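Local coordinates for protein beta-glucoside phosphorylase BglX (PDB 5VQE) that probably cleaves beta-glucosides with phosphate, as a family 3 beta-glucoside phosphorylase with a TIM-barrel-type catalytic domain, at residues A[93-98]-A[160-165]; A[114-119]-A[173-178]; A[145-150]-A[178-183]. One frame throughout, in Å; residues are numbered along the deposited sequence.

Contact 1: residues A[93-98]-A[160-165]; sequences LERGGS and TNVRTY
A salt-bridge network behind the sugar pocket joins E94 and R95, in the loop after strand 88-91, to the pocket residue R163. At its centre, E94 OE2 accepts a nearly straight bond of 2.8 Å from R163 NE. The oxygen lies in the plane of the guanidinium, whereas the nitrogen meets OE2 on its syn side, 25° out of the carboxylate plane. E94 reaches across because CG stands anti to the backbone N (chi1 -176°) and the chain runs on extended, while R163 bends at chi3 and brings NE round to it. The other carboxylate oxygen serves R95: OE1 accepts from R95 NE at 2.8 Å through its anti lone pair, and a weak second bond comes from R95 NH2. One carboxylate thus joins two arginines and probably offsets part of their like charge. R95 NH2 also rests against the V162 methyl CG2 at 3.5 Å, its guanidinium fixed further by a bond from NH1 to Y109 OH. A water donates to E94 OE2 at 2.7 Å and accepts from R163 NH2, bridging the pair beside the direct bond. R163 NH1 binds I159 O, and NH2 binds O3 of the 2-deoxy-2-fluoroglucose. With an alanine here, R163 NE and R95 NE would both lose their carboxylate partner, and the R163 guanidinium would probably be freer to turn away from the sugar. First-shell arginine held by second-shell glutamate, on loops following parallel strands, is an arrangement suited to the sugar-binding end of a TIM-barrel-type domain.

Contact 2: residues A[114-119]-A[173-178]; sequences MGVAAT and IRMAKA
The end of the M175 side chain lies against V116 and A117, joining helix 169-184 to the short helix 113-119. Its methyl CE sits 3.9 Å from V116 O and 4.0 Å from A117 CA, so the methyl end meets backbone, and the side-chain contact falls to SD. Further back along the same chain, SD packs against the V116 methyl CG1, also at 4.0 Å. The two side chains run past one another in opposite directions, each starting from its own helix and pointing at the other. CG of M175 is anti to the carbonyl carbon, and a bend at chi2 (-76°) followed by an extended last torsion (chi3 170°) carries CE across to the V116-A117 backbone. V116 presents CG1 because that branch stands anti to its backbone N (chi1 168°). The approach is nearest at A117, whose CA is 7.0 Å from M175 CA, consistent with its small side chain. The contact is apolar apart from the carbonyl beside CE, and V116 O is already engaged, accepting a 2.7 Å bond from T119 OG1 that lies in the carbonyl plane. T119 OG1 is bonded in turn to D121 N and S124 OG, linking this turn to the start of the next helix. R174, one residue before M175, forms a salt bridge with D120. Helix 122-138 closes the join, its A125 touching both V116 and M175; farther round helix 169-184, I173 and A176 face helix 216-232, while T119 leads out to helix 378-391.

Contact 3: residues A[145-150]-A[178-183]; sequences YEPIID and AYCRGC. With G2F (2-deoxy-2-fluoro-alpha-D-glucopyranose), chain B.
Y179 brings its ring up to E146 and P147, the start of the loop that follows strand 143-144. CG of this tyrosine stands anti to the backbone N (chi1 177°), which sends the ring from helix 169-184 toward the loop. Near its base, CD1 lies 3.8 Å from P147 CB; at its far end, OH is 3.3 Å from E146 CB, with CE1 and CZ close to the same methylene. The proline and the glutamate both come at the ring obliquely. Its hydroxyl is hydrogen-bonded to L93 O and T144 OG1, while E146 touches it through CB and CG. The E146 carboxylate bends away at chi2 (-77°), its plane 68° from that of the ring, and OE2 forms a salt bridge with K193. A cis peptide precedes P147, within a loop joining a parallel strand to its following helix, as in the beta-alpha units of a TIM-barrel-type domain. This loop also borders the sugar pocket: Y145 CB lies 3.7 Å from O4 of the 2-deoxy-2-fluoroglucose, and Y145 O accepts a bond from K193 NZ, a lysine that binds the sugar as well. C180, next along the helix, sets SG beside the same proline, 3.7 Å from P147 CD and 3.9 Å from P147 CG. One turn beyond Y179, C183 N donates to Y179 O at 3.1 Å, as G182 N does to A178 O, within the helix.

Overall arrangement
The three contacts interlock around the sugar-binding side of the family 3 N-terminal domain, their centres 9 to 10 Å apart. Helix 169-184 serves both contact 2 and contact 3, which share A178 and also meet where A176 CB lies 3.5 Å from I149 CG2. Contact 1 joins contact 3 through the hydrogen bond of 2.8 Å between L93 O and Y179 OH. It joins contact 2 through a backbone hydrogen bond, 3.1 Å between V162 O and M114 N. Contact 1 supplies R163 and contact 3 supplies Y145 to the pocket of the 2-deoxy-2-fluoroglucose; contact 2 lies behind them, and neither of its segments contributes a residue to the pocket.

Contact 1: residues A[93-98]-A[160-165]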
ATOM      1  N   LEU A  93       0.260  -6.265  -2.910  1.00 10.89           N
ATOM      2  CA  LEU A  93      -1.088  -6.770  -2.630  1.00 12.49           C
ATOM      3  C   LEU A  93      -1.610  -6.087  -1.367  1.00 12.36           C
ATOM      4  O   LEU A  93      -1.615  -6.642  -0.270  1.00 13.24           O
ATOM      5  CB  LEU A  93      -1.075  -8.284  -2.501  1.00 11.35           C
ATOM      6  CG  LEU A  93      -0.708  -9.030  -3.779  1.00 10.43           C
ATOM      7  CD1 LEU A  93      -0.048 -10.354  -3.437  1.00 10.83           C
ATOM      8  CD2 LEU A  93      -1.944  -9.245  -4.655  1.00 15.37           C
ATOM      9  N   GLU A  94      -2.087  -4.857  -1.552  1.00 10.85           N
ATOM     10  CA  GLU A  94      -2.431  -3.957  -0.461  1.00 12.98           C
ATOM     11  C   GLU A  94      -3.874  -4.112   0.012  1.00 12.05           C
ATOM     12  O   GLU A  94      -4.143  -3.983   1.209  1.00 12.19           O
ATOM     13  CB  GLU A  94      -2.186  -2.516  -0.919  1.00 15.90           C
ATOM     14  CG  GLU A  94      -2.412  -1.446   0.118  1.00 13.01           C
ATOM     15  CD  GLU A  94      -2.255  -0.061  -0.482  1.00 22.25           C
ATOM     16  OE1 GLU A  94      -3.274   0.522  -0.922  1.00 17.91           O
ATOM     17  OE2 GLU A  94      -1.105   0.424  -0.551  1.00 17.61           O
ATOM     18  N   ARG A  95      -4.804  -4.390  -0.906  1.00 11.17           N
ATOM     19  CA  ARG A  95      -6.236  -4.318  -0.630  1.00 11.76           C
ATOM     20  C   ARG A  95      -6.962  -5.606  -0.993  1.00 12.58           C
ATOM     21  O   ARG A  95      -8.200  -5.608  -1.102  1.00 12.89           O
ATOM     22  CB  ARG A  95      -6.852  -3.143  -1.388  1.00 11.22           C
ATOM     23  CG  ARG A  95      -6.081  -1.869  -1.154  1.00 14.38           C
ATOM     24  CD  ARG A  95      -6.803  -0.653  -1.659  1.00 16.86           C
ATOM     25  NE  ARG A  95      -5.994   0.532  -1.419  1.00 15.65           N
ATOM     26  CZ  ARG A  95      -6.442   1.780  -1.476  1.00 20.18           C
ATOM     27  NH1 ARG A  95      -7.716   2.034  -1.776  1.00 15.90           N
ATOM     28  NH2 ARG A  95      -5.599   2.775  -1.229  1.00 16.38           N
ATOM     29  N   GLY A  96      -6.221  -6.697  -1.160  1.00 13.70           N
ATOM     30  CA  GLY A  96      -6.751  -7.960  -1.635  1.00 15.20           C
ATOM     31  C   GLY A  96      -6.032  -8.333  -2.912  1.00 14.40           C
ATOM     32  O   GLY A  96      -4.930  -7.843  -3.157  1.00 13.65           O
ATOM     33  N   GLY A  97      -6.632  -9.181  -3.744  1.00 13.31           N
ATOM     34  CA  GLY A  97      -6.030  -9.473  -5.036  1.00 16.02           C
ATOM     35  C   GLY A  97      -5.903  -8.249  -5.921  1.00 15.67           C
ATOM     36  O   GLY A  97      -4.987  -8.164  -6.738  1.00 19.53           O
ATOM     37  N   SER A  98      -6.818  -7.296  -5.781  1.00 14.15           N
ATOM     38  CA  SER A  98      -6.837  -6.088  -6.592  1.00 15.49           C
ATOM     39  C   SER A  98      -7.072  -4.878  -5.699  1.00 14.92           C
ATOM     40  O   SER A  98      -7.418  -5.004  -4.522  1.00 15.36           O
ATOM     41  CB  SER A  98      -7.928  -6.160  -7.673  1.00 17.91           C
ATOM     42  OG  SER A  98      -7.618  -7.160  -8.630  1.00 25.76           O
ATOM     43  N   THR A 160      -0.024   8.343   2.697  1.00 15.53           N
ATOM     44  CA  THR A 160      -0.421   7.465   3.789  1.00 15.63           C
ATOM     45  C   THR A 160      -1.933   7.263   3.727  1.00 12.21           C
ATOM     46  O   THR A 160      -2.415   6.462   2.922  1.00 15.70           O
ATOM     47  CB  THR A 160       0.034   8.051   5.124  1.00 17.41           C
ATOM     48  OG1 THR A 160      -0.307   9.444   5.188  1.00 17.26           O
ATOM     49  CG2 THR A 160       1.554   7.902   5.265  1.00 16.21           C
ATOM     50  N   ASN A 161      -2.693   8.000   4.532  1.00 13.04           N
ATOM     51  CA  ASN A 161      -4.149   8.120   4.346  1.00 13.43           C
ATOM     52  C   ASN A 161      -4.764   6.723   4.415  1.00 14.36           C
ATOM     53  O   ASN A 161      -4.444   5.961   5.343  1.00 14.95           O
ATOM     54  CB  ASN A 161      -4.391   8.877   3.046  1.00 13.65           C
ATOM     55  CG  ASN A 161      -5.774   9.481   2.972  1.00 20.46           C
ATOM     56  OD1 ASN A 161      -6.677   8.942   2.317  1.00 16.68           O
ATOM     57  ND2 ASN A 161      -5.954  10.612   3.648  1.00 15.53           N
ATOM     58  N   VAL A 162      -5.610   6.328   3.461  1.00 14.46           N
ATOM     59  CA  VAL A 162      -6.313   5.056   3.564  1.00 14.84           C
ATOM     60  C   VAL A 162      -5.404   3.850   3.403  1.00 12.93           C
ATOM     61  O   VAL A 162      -5.862   2.728   3.615  1.00 13.32           O
ATOM     62  CB  VAL A 162      -7.453   4.949   2.527  1.00 13.45           C
ATOM     63  CG1 VAL A 162      -8.515   5.997   2.799  1.00 18.48           C
ATOM     64  CG2 VAL A 162      -6.929   5.055   1.105  1.00 15.25           C
ATOM     65  N   ARG A 163      -4.136   4.037   3.027  1.00 12.33           N
ATOM     66  CA  ARG A 163      -3.214   2.908   2.967  1.00 11.33           C
ATOM     67  C   ARG A 163      -2.795   2.433   4.351  1.00 11.93           C
ATOM     68  O   ARG A 163      -2.198   1.354   4.464  1.00 11.36           O
ATOM     69  CB  ARG A 163      -1.971   3.276   2.152  1.00 12.35           C
ATOM     70  CG  ARG A 163      -2.250   3.579   0.679  1.00 15.45           C
ATOM     71  CD  ARG A 163      -0.989   4.069  -0.014  1.00 14.12           C
ATOM     72  NE  ARG A 163      -0.058   2.991  -0.327  1.00 16.34           N
ATOM     73  CZ  ARG A 163       1.248   3.160  -0.515  1.00 18.30           C
ATOM     74  NH1 ARG A 163       1.790   4.371  -0.406  1.00 17.19           N
ATOM     75  NH2 ARG A 163       2.016   2.119  -0.795  1.00 16.76           N
ATOM     76  N   THR A 164      -3.085   3.207   5.391  1.00 10.08           N
ATOM     77  CA  THR A 164      -2.746   2.864   6.761  1.00 11.16           C
ATOM     78  C   THR A 164      -3.963   2.305   7.487  1.00 12.64           C
ATOM     79  O   THR A 164      -5.104   2.405   7.027  1.00 12.28           O
ATOM     80  CB  THR A 164      -2.226   4.085   7.535  1.00 12.58           C
ATOM     81  OG1 THR A 164      -3.326   4.933   7.891  1.00 14.40           O
ATOM     82  CG2 THR A 164      -1.214   4.883   6.729  1.00 12.63           C
ATOM     83  N   TYR A 165      -3.700   1.722   8.654  1.00 11.35           N
ATOM     84  CA  TYR A 165      -4.734   1.340   9.599  1.00 10.39           C
ATOM     85  C   TYR A 165      -5.102   2.488  10.534  1.00 16.21           C
ATOM     86  O   TYR A 165      -5.624   2.253  11.631  1.00 13.51           O
ATOM     87  CB  TYR A 165      -4.290   0.112  10.404  1.00 10.58           C
ATOM     88  CG  TYR A 165      -4.082  -1.112   9.548  1.00 13.27           C
ATOM     89  CD1 TYR A 165      -5.139  -1.688   8.857  1.00 11.67           C
ATOM     90  CD2 TYR A 165      -2.826  -1.689   9.420  1.00 13.28           C
ATOM     91  CE1 TYR A 165      -4.953  -2.800   8.060  1.00 12.91           C
ATOM     92  CE2 TYR A 165      -2.634  -2.809   8.624  1.00 14.94           C
ATOM     93  CZ  TYR A 165      -3.699  -3.352   7.947  1.00 14.78           C
ATOM     94  OH  TYR A 165      -3.508  -4.454   7.152  1.00 16.74           O
TER
HETATM   95  O   HOH W   1       1.169  -0.797  -1.256  1.00 13.22           O

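Contact 2: residues A[114-119]-A[173-178]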
ATOM      1  N   MET A 114      -7.503   1.159   5.761  1.00 10.62           N
ATOM      2  CA  MET A 114      -8.203   1.990   6.728  1.00 12.44           C
ATOM      3  C   MET A 114      -9.651   1.549   6.870  1.00 12.24           C
ATOM      4  O   MET A 114     -10.200   1.574   7.976  1.00 11.43           O
ATOM      5  CB  MET A 114      -8.129   3.465   6.337  1.00 10.89           C
ATOM      6  CG  MET A 114      -8.758   4.355   7.387  1.00 11.80           C
ATOM      7  SD  MET A 114      -8.643   6.098   7.025  1.00 14.30           S
ATOM      8  CE  MET A 114      -6.912   6.395   7.429  1.00 13.09           C
ATOM      9  N   GLY A 115     -10.276   1.125   5.770  1.00 12.94           N
ATOM     10  CA  GLY A 115     -11.609   0.553   5.871  1.00 16.54           C
ATOM     11  C   GLY A 115     -11.631  -0.665   6.773  1.00 12.59           C
ATOM     12  O   GLY A 115     -12.517  -0.817   7.613  1.00 13.15           O
ATOM     13  N   VAL A 116     -10.654  -1.552   6.605  1.00 13.91           N
ATOM     14  CA  VAL A 116     -10.477  -2.665   7.531  1.00 12.88           C
ATOM     15  C   VAL A 116     -10.332  -2.161   8.961  1.00 13.87           C
ATOM     16  O   VAL A 116     -10.910  -2.728   9.897  1.00 14.12           O
ATOM     17  CB  VAL A 116      -9.257  -3.496   7.102  1.00 12.82           C
ATOM     18  CG1 VAL A 116      -8.861  -4.498   8.199  1.00 14.57           C
ATOM     19  CG2 VAL A 116      -9.559  -4.199   5.788  1.00 14.99           C
ATOM     20  N   ALA A 117      -9.533  -1.110   9.160  1.00 13.25           N
ATOM     21  CA  ALA A 117      -9.320  -0.592  10.508  1.00 13.63           C
ATOM     22  C   ALA A 117     -10.611  -0.056  11.110  1.00 13.03           C
ATOM     23  O   ALA A 117     -10.823  -0.159  12.324  1.00 15.81           O
ATOM     24  CB  ALA A 117      -8.264   0.511  10.492  1.00 12.78           C
ATOM     25  N   ALA A 118     -11.474   0.533  10.277  1.00 13.30           N
ATOM     26  CA  ALA A 118     -12.743   1.067  10.766  1.00 13.31           C
ATOM     27  C   ALA A 118     -13.665  -0.027  11.297  1.00 15.43           C
ATOM     28  O   ALA A 118     -14.534   0.257  12.133  1.00 19.41           O
ATOM     29  CB  ALA A 118     -13.435   1.850   9.656  1.00 17.60           C
ATOM     30  N   THR A 119     -13.517  -1.273  10.830  1.00 16.14           N
ATOM     31  CA  THR A 119     -14.272  -2.364  11.447  1.00 14.86           C
ATOM     32  C   THR A 119     -13.840  -2.593  12.890  1.00 17.74           C
ATOM     33  O   THR A 119     -14.611  -3.155  13.677  1.00 14.28           O
ATOM     34  CB  THR A 119     -14.118  -3.687  10.678  1.00 15.30           C
ATOM     35  OG1 THR A 119     -12.835  -4.275  10.949  1.00 13.55           O
ATOM     36  CG2 THR A 119     -14.295  -3.505   9.168  1.00 15.95           C
ATOM     37  N   ILE A 173      -0.783  -2.059  15.289  1.00 10.94           N
ATOM     38  CA  ILE A 173      -0.116  -3.297  15.690  1.00 11.80           C
ATOM     39  C   ILE A 173      -1.072  -4.477  15.565  1.00 12.61           C
ATOM     40  O   ILE A 173      -0.720  -5.521  15.003  1.00 13.50           O
ATOM     41  CB  ILE A 173       0.446  -3.165  17.121  1.00 11.89           C
ATOM     42  CG1 ILE A 173       1.598  -2.149  17.146  1.00 12.51           C
ATOM     43  CG2 ILE A 173       0.910  -4.510  17.666  1.00 14.54           C
ATOM     44  CD1 ILE A 173       2.068  -1.749  18.542  1.00 18.45           C
ATOM     45  N   ARG A 174      -2.298  -4.333  16.088  1.00 13.78           N
ATOM     46  CA  ARG A 174      -3.274  -5.424  16.021  1.00 15.51           C
ATOM     47  C   ARG A 174      -3.544  -5.827  14.579  1.00 14.50           C
ATOM     48  O   ARG A 174      -3.522  -7.014  14.228  1.00 15.03           O
ATOM     49  CB  ARG A 174      -4.603  -5.017  16.669  1.00 16.00           C
ATOM     50  CG  ARG A 174      -4.586  -4.767  18.146  1.00 26.21           C
ATOM     51  CD  ARG A 174      -6.005  -4.836  18.723  1.00 20.05           C
ATOM     52  NE  ARG A 174      -6.896  -3.750  18.308  1.00 23.32           N
ATOM     53  CZ  ARG A 174      -6.899  -2.529  18.844  1.00 26.87           C
ATOM     54  NH1 ARG A 174      -6.028  -2.205  19.801  1.00 23.32           N
ATOM     55  NH2 ARG A 174      -7.766  -1.620  18.412  1.00 26.11           N
ATOM     56  N   MET A 175      -3.833  -4.840  13.736  1.00 11.91           N
ATOM     57  CA  MET A 175      -4.259  -5.112  12.370  1.00 10.94           C
ATOM     58  C   MET A 175      -3.115  -5.675  11.540  1.00 11.57           C
ATOM     59  O   MET A 175      -3.304  -6.619  10.765  1.00 12.94           O
ATOM     60  CB  MET A 175      -4.802  -3.827  11.745  1.00 10.55           C
ATOM     61  CG  MET A 175      -6.052  -3.283  12.425  1.00 15.02           C
ATOM     62  SD  MET A 175      -7.492  -4.249  11.956  1.00 15.74           S
ATOM     63  CE  MET A 175      -8.758  -3.624  13.078  1.00 17.43           C
ATOM     64  N   ALA A 176      -1.922  -5.105  11.684  1.00 10.93           N
ATOM     65  CA  ALA A 176      -0.785  -5.566  10.893  1.00 10.03           C
ATOM     66  C   ALA A 176      -0.385  -6.989  11.268  1.00 11.47           C
ATOM     67  O   ALA A 176      -0.037  -7.792  10.397  1.00  9.65           O
ATOM     68  CB  ALA A 176       0.393  -4.614  11.071  1.00 11.45           C
ATOM     69  N   LYS A 177      -0.410  -7.323  12.560  1.00 10.82           N
ATOM     70  CA  LYS A 177      -0.107  -8.697  12.955  1.00 14.64           C
ATOM     71  C   LYS A 177      -1.112  -9.673  12.356  1.00 14.07           C
ATOM     72  O   LYS A 177      -0.744 -10.776  11.927  1.00 13.00           O
ATOM     73  CB  LYS A 177      -0.112  -8.829  14.476  1.00 16.25           C
ATOM     74  CG  LYS A 177       1.078  -8.226  15.200  1.00 15.81           C
ATOM     75  CD  LYS A 177       0.945  -8.571  16.687  1.00 19.38           C
ATOM     76  CE  LYS A 177       2.048  -8.006  17.544  1.00 30.50           C
ATOM     77  NZ  LYS A 177       1.788  -8.319  18.989  1.00 37.52           N
ATOM     78  N   ALA A 178      -2.387  -9.286  12.341  1.00 14.40           N
ATOM     79  CA  ALA A 178      -3.431 -10.123  11.761  1.00 12.61           C
ATOM     80  C   ALA A 178      -3.267 -10.265  10.252  1.00 13.86           C
ATOM     81  O   ALA A 178      -3.439 -11.364   9.706  1.00 12.83           O
ATOM     82  CB  ALA A 178      -4.804  -9.548  12.089  1.00 13.02           C
TER

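Contact 3: residues A[145-150]-A[178-183]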
ATOM      1  N   TYR A 145       4.556  -6.950  -0.506  1.00 10.08           N
ATOM      2  CA  TYR A 145       5.191  -5.762   0.049  1.00  8.90           C
ATOM      3  C   TYR A 145       4.232  -5.075   1.016  1.00  9.41           C
ATOM      4  O   TYR A 145       3.903  -3.899   0.845  1.00 11.26           O
ATOM      5  CB  TYR A 145       5.595  -4.798  -1.071  1.00 11.68           C
ATOM      6  CG  TYR A 145       6.810  -5.171  -1.890  1.00 10.84           C
ATOM      7  CD1 TYR A 145       7.858  -5.909  -1.352  1.00 11.34           C
ATOM      8  CD2 TYR A 145       6.927  -4.731  -3.205  1.00 12.62           C
ATOM      9  CE1 TYR A 145       8.979  -6.208  -2.105  1.00 11.73           C
ATOM     10  CE2 TYR A 145       8.044  -5.022  -3.960  1.00 13.69           C
ATOM     11  CZ  TYR A 145       9.067  -5.754  -3.411  1.00 12.42           C
ATOM     12  OH  TYR A 145      10.174  -6.032  -4.188  1.00 14.54           O
ATOM     13  N   GLU A 146       3.739  -5.819   1.997  1.00 10.54           N
ATOM     14  CA  GLU A 146       2.761  -5.338   2.963  1.00 11.66           C
ATOM     15  C   GLU A 146       2.940  -6.148   4.239  1.00 10.57           C
ATOM     16  O   GLU A 146       3.462  -7.266   4.195  1.00  9.58           O
ATOM     17  CB  GLU A 146       1.330  -5.502   2.440  1.00 10.20           C
ATOM     18  CG  GLU A 146       1.106  -5.210   0.958  1.00 12.24           C
ATOM     19  CD  GLU A 146       1.060  -3.736   0.605  1.00 13.84           C
ATOM     20  OE1 GLU A 146       0.823  -2.893   1.501  1.00 14.12           O
ATOM     21  OE2 GLU A 146       1.252  -3.422  -0.595  1.00 13.96           O
ATOM     22  N   PRO A 147       2.469  -5.641   5.386  1.00 10.11           N
ATOM     23  CA  PRO A 147       1.594  -4.495   5.637  1.00 12.47           C
ATOM     24  C   PRO A 147       2.280  -3.164   5.890  1.00 13.92           C
ATOM     25  O   PRO A 147       3.419  -3.068   6.339  1.00 10.96           O
ATOM     26  CB  PRO A 147       0.849  -4.919   6.899  1.00 12.81           C
ATOM     27  CG  PRO A 147       1.900  -5.646   7.670  1.00 11.74           C
ATOM     28  CD  PRO A 147       2.710  -6.403   6.627  1.00 10.51           C
ATOM     29  N   ILE A 148       1.521  -2.123   5.590  1.00 11.20           N
ATOM     30  CA  ILE A 148       1.907  -0.751   5.883  1.00 10.43           C
ATOM     31  C   ILE A 148       1.646  -0.482   7.356  1.00 11.03           C
ATOM     32  O   ILE A 148       0.505  -0.582   7.822  1.00 10.13           O
ATOM     33  CB  ILE A 148       1.132   0.229   4.994  1.00  9.98           C
ATOM     34  CG1 ILE A 148       1.604   0.069   3.544  1.00 12.00           C
ATOM     35  CG2 ILE A 148       1.318   1.679   5.461  1.00 10.13           C
ATOM     36  CD1 ILE A 148       0.736   0.756   2.537  1.00 13.71           C
ATOM     37  N   ILE A 149       2.703  -0.140   8.087  1.00  8.70           N
ATOM     38  CA  ILE A 149       2.583   0.174   9.505  1.00  9.51           C
ATOM     39  C   ILE A 149       2.995   1.620   9.734  1.00 10.06           C
ATOM     40  O   ILE A 149       3.432   1.989  10.828  1.00 11.87           O
ATOM     41  CB  ILE A 149       3.401  -0.802  10.372  1.00 11.67           C
ATOM     42  CG1 ILE A 149       4.872  -0.830   9.940  1.00 11.75           C
ATOM     43  CG2 ILE A 149       2.774  -2.186  10.310  1.00 10.75           C
ATOM     44  CD1 ILE A 149       5.763  -1.611  10.901  1.00 11.95           C
ATOM     45  N   ASP A 150       2.841   2.453   8.706  1.00 12.90           N
ATOM     46  CA  ASP A 150       2.883   3.893   8.907  1.00 11.89           C
ATOM     47  C   ASP A 150       1.719   4.331   9.782  1.00 14.77           C
ATOM     48  O   ASP A 150       0.668   3.687   9.825  1.00 11.50           O
ATOM     49  CB  ASP A 150       2.804   4.635   7.576  1.00 13.08           C
ATOM     50  CG  ASP A 150       3.937   4.283   6.638  1.00 14.52           C
ATOM     51  OD1 ASP A 150       5.059   4.049   7.128  1.00 11.31           O
ATOM     52  OD2 ASP A 150       3.696   4.264   5.409  1.00 13.98           O
ATOM     53  N   ALA A 178      -2.387  -9.286  12.341  1.00 14.40           N
ATOM     54  CA  ALA A 178      -3.431 -10.123  11.761  1.00 12.61           C
ATOM     55  C   ALA A 178      -3.267 -10.265  10.252  1.00 13.86           C
ATOM     56  O   ALA A 178      -3.439 -11.364   9.706  1.00 12.83           O
ATOM     57  CB  ALA A 178      -4.804  -9.548  12.089  1.00 13.02           C
ATOM     58  N   TYR A 179      -2.962  -9.167   9.553  1.00 13.42           N
ATOM     59  CA  TYR A 179      -2.675  -9.264   8.127  1.00 11.95           C
ATOM     60  C   TYR A 179      -1.574 -10.287   7.889  1.00 12.04           C
ATOM     61  O   TYR A 179      -1.689 -11.162   7.021  1.00 11.85           O
ATOM     62  CB  TYR A 179      -2.281  -7.890   7.566  1.00 11.85           C
ATOM     63  CG  TYR A 179      -1.891  -7.904   6.092  1.00 11.81           C
ATOM     64  CD1 TYR A 179      -0.609  -8.269   5.700  1.00 10.39           C
ATOM     65  CD2 TYR A 179      -2.801  -7.550   5.098  1.00 14.02           C
ATOM     66  CE1 TYR A 179      -0.237  -8.286   4.362  1.00 14.20           C
ATOM     67  CE2 TYR A 179      -2.435  -7.569   3.745  1.00 13.22           C
ATOM     68  CZ  TYR A 179      -1.151  -7.940   3.392  1.00 14.58           C
ATOM     69  OH  TYR A 179      -0.755  -7.972   2.071  1.00 11.46           O
ATOM     70  N   CYS A 180      -0.504 -10.207   8.680  1.00 11.93           N
ATOM     71  CA  CYS A 180       0.595 -11.152   8.520  1.00 12.70           C
ATOM     72  C   CYS A 180       0.147 -12.577   8.812  1.00 13.56           C
ATOM     73  O   CYS A 180       0.598 -13.521   8.152  1.00 10.47           O
ATOM     74  CB  CYS A 180       1.759 -10.770   9.428  1.00 11.99           C
ATOM     75  SG  CYS A 180       2.592  -9.218   8.959  1.00 13.34           S
ATOM     76  N   ARG A 181      -0.721 -12.765   9.808  1.00 13.95           N
ATOM     77  CA  ARG A 181      -1.218 -14.112  10.071  1.00 16.37           C
ATOM     78  C   ARG A 181      -1.897 -14.685   8.839  1.00 15.48           C
ATOM     79  O   ARG A 181      -1.678 -15.849   8.484  1.00 13.76           O
ATOM     80  CB  ARG A 181      -2.185 -14.118  11.254  1.00 19.36           C
ATOM     81  CG  ARG A 181      -1.514 -14.120  12.611  1.00 25.15           C
ATOM     82  CD  ARG A 181      -2.473 -14.616  13.708  1.00 26.82           C
ATOM     83  NE  ARG A 181      -3.699 -13.824  13.805  1.00 29.76           N
ATOM     84  CZ  ARG A 181      -3.790 -12.650  14.426  1.00 25.80           C
ATOM     85  NH1 ARG A 181      -2.724 -12.109  15.000  1.00 28.19           N
ATOM     86  NH2 ARG A 181      -4.949 -12.009  14.469  1.00 34.22           N
ATOM     87  N   GLY A 182      -2.727 -13.874   8.175  1.00 13.03           N
ATOM     88  CA  GLY A 182      -3.416 -14.340   6.986  1.00 13.86           C
ATOM     89  C   GLY A 182      -2.465 -14.698   5.862  1.00 13.99           C
ATOM     90  O   GLY A 182      -2.705 -15.648   5.115  1.00 15.25           O
ATOM     91  N   CYS A 183      -1.369 -13.945   5.724  1.00 11.77           N
ATOM     92  CA  CYS A 183      -0.430 -14.225   4.644  1.00 11.15           C
ATOM     93  C   CYS A 183       0.359 -15.502   4.908  1.00 13.79           C
ATOM     94  O   CYS A 183       0.592 -16.290   3.985  1.00 12.88           O
ATOM     95  CB  CYS A 183       0.540 -13.049   4.447  1.00 12.62           C
ATOM     96  SG  CYS A 183      -0.214 -11.549   3.845  1.00 16.55           S
TER
HETATM   97  C1  G2F B 601       8.035   2.155  -3.063  1.00 13.43           C
HETATM   98  C2  G2F B 601       6.705   2.371  -2.270  1.00 16.96           C
HETATM   99  C3  G2F B 601       6.306   1.011  -1.624  1.00 11.41           C
HETATM  100  C4  G2F B 601       6.223  -0.067  -2.747  1.00 13.57           C
HETATM  101  C5  G2F B 601       7.614  -0.134  -3.464  1.00 12.95           C
HETATM  102  C6  G2F B 601       7.577  -1.159  -4.667  1.00 13.96           C
HETATM  103  O3  G2F B 601       5.004   1.148  -1.117  1.00 11.73           O
HETATM  104  O4  G2F B 601       6.027  -1.308  -2.123  1.00  9.24           O
HETATM  105  O5  G2F B 601       7.888   1.139  -4.024  1.00 12.31           O
HETATM  106  O6  G2F B 601       6.488  -0.840  -5.487  1.00 14.50           O
HETATM  107  F2  G2F B 601       6.893   3.282  -1.290  1.00 13.36           F